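Local coordinates for short-chain dehydrogenase/reductase SDR (Vibrio parahaemolyticus, PDB 3GUY), which probably catalyses an NAD(P)-dependent oxidation or reduction, as other short-chain dehydrogenases/reductases do, on a substrate not yet identified, at residues I108-L111 with R112-K116. The protein carries 2 engineered substitutions. Sequence-based numbering, arbitrary orientation.
Sequences INVL and RELVK
Ile108 to Leu111 and Arg112 to Lys116 are successive turns of helix 93-118, and four i to i+4 backbone bonds join them. Arg112 N donates to Ile108 O at 2.8 Å. Glu113 N and Asn109 O are 3.1 Å apart. Leu114 N reaches Val110 O at 3.0 Å in the straightest of the four bonds, with 167° at the hydrogen. Val115 N donates to Leu111 O, also at 3.0 Å.

Two apolar pairs form with the same i to i+4 spacing. Val110 and Leu114 run alongside each other in the same direction, with Val110 CG1 3.7 Å from Leu114 CD1. Val110 CG1 stands anti to its own backbone N (chi1 169°), which sets this branch beside the carbonyl carbon, where it meets Leu114. Leu111 crosses Val115 at a slant, and its CD1 meets Val115 CG2 at 4.1 Å.

One water links the backbone of Asn109 to the end of Arg112. Asn109 O takes a second bond, from this water at 2.9 Å, besides that from Glu113 N. The water accepts from Arg112 NH1 at 3.0 Å and lies in the guanidinium plane, at its edge. The extended Arg112 chain carries the group out to it. Asn109 ND2 is bound to Leu56 O, and Glu113 OE2 forms a salt bridge with Arg117 of the next turn.

The helix belongs to the Rossmann fold of the family. Val110 and Leu114 pack against strand 75-78 of the parallel sheet, at His78 and Val76. Asn109, Glu113 and Leu114 touch helix 59-67, while Ile108, Leu111 and Val115 meet helix 141-160. A second subunit adds Ile96 against Ile108 and Leu88 against Leu111, and its Gln89 O accepts from Lys116 NZ, so this part of the helix joins sheet, flanking helices and subunit interface.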
# COMPACT_ATOMS: atom_id res chain seq x y z
N ILE D 108 -9.67 17.37 -8.15
CA ILE D 108 -9.51 17.08 -9.59
C ILE D 108 -9.52 18.41 -10.40
O ILE D 108 -8.71 18.62 -11.28
CB ILE D 108 -10.66 16.16 -10.12
CG1 ILE D 108 -10.47 14.72 -9.67
CG2 ILE D 108 -10.69 16.21 -11.64
CD1 ILE D 108 -11.75 13.84 -9.89
N ASN D 109 -10.46 19.28 -10.07
CA ASN D 109 -10.61 20.58 -10.79
C ASN D 109 -9.39 21.47 -10.59
O ASN D 109 -8.85 21.97 -11.55
CB ASN D 109 -11.83 21.32 -10.31
CG ASN D 109 -13.10 20.73 -10.82
OD1 ASN D 109 -13.14 20.13 -11.88
ND2 ASN D 109 -14.16 20.89 -10.06
N VAL D 110 -8.93 21.60 -9.35
CA VAL D 110 -7.68 22.36 -9.11
C VAL D 110 -6.46 21.77 -9.75
O VAL D 110 -5.76 22.47 -10.47
CB VAL D 110 -7.39 22.59 -7.66
CG1 VAL D 110 -5.95 23.14 -7.49
CG2 VAL D 110 -8.39 23.54 -7.09
N LEU D 111 -6.17 20.49 -9.51
CA LEU D 111 -5.01 19.87 -10.16
C LEU D 111 -5.07 19.84 -11.70
O LEU D 111 -4.03 20.00 -12.38
CB LEU D 111 -4.76 18.42 -9.63
CG LEU D 111 -3.48 17.76 -10.13
CD1 LEU D 111 -2.25 18.67 -9.72
CD2 LEU D 111 -3.33 16.28 -9.61
N ARG D 112 -6.24 19.60 -12.26
CA ARG D 112 -6.35 19.59 -13.70
C ARG D 112 -6.05 21.00 -14.28
O ARG D 112 -5.39 21.12 -15.32
CB ARG D 112 -7.74 19.16 -14.13
CG ARG D 112 -8.02 19.29 -15.59
CD ARG D 112 -9.39 18.74 -15.93
NE ARG D 112 -9.67 19.00 -17.34
CZ ARG D 112 -10.16 20.15 -17.81
NH1 ARG D 112 -10.53 21.13 -16.99
NH2 ARG D 112 -10.34 20.27 -19.12
N GLU D 113 -6.58 22.02 -13.63
CA GLU D 113 -6.36 23.39 -14.09
C GLU D 113 -4.89 23.78 -13.96
O GLU D 113 -4.30 24.42 -14.89
CB GLU D 113 -7.26 24.33 -13.34
CG GLU D 113 -7.35 25.72 -13.98
CD GLU D 113 -8.09 25.72 -15.31
OE1 GLU D 113 -8.94 24.81 -15.54
OE2 GLU D 113 -7.86 26.64 -16.12
N LEU D 114 -4.26 23.36 -12.85
CA LEU D 114 -2.81 23.53 -12.70
C LEU D 114 -1.98 22.86 -13.78
O LEU D 114 -1.03 23.49 -14.31
CB LEU D 114 -2.34 23.12 -11.29
CG LEU D 114 -2.94 23.98 -10.17
CD1 LEU D 114 -2.51 23.39 -8.80
CD2 LEU D 114 -2.53 25.49 -10.32
N VAL D 115 -2.33 21.63 -14.17
CA VAL D 115 -1.54 20.91 -15.17
C VAL D 115 -1.75 21.48 -16.56
O VAL D 115 -0.83 21.54 -17.36
CB VAL D 115 -1.83 19.39 -15.17
CG1 VAL D 115 -1.08 18.69 -16.25
CG2 VAL D 115 -1.44 18.76 -13.78
N LYS D 116 -2.98 21.86 -16.84
CA LYS D 116 -3.37 22.53 -18.09
C LYS D 116 -2.51 23.78 -18.30
O LYS D 116 -1.89 23.93 -19.33
CB LYS D 116 -4.86 22.91 -18.06
CG LYS D 116 -5.46 23.19 -19.42
CD LYS D 116 -7.01 23.30 -19.37
CE LYS D 116 -7.62 23.30 -20.77
NZ LYS D 116 -7.83 21.88 -21.23
O HOH W 1 -10.23 21.73 -14.05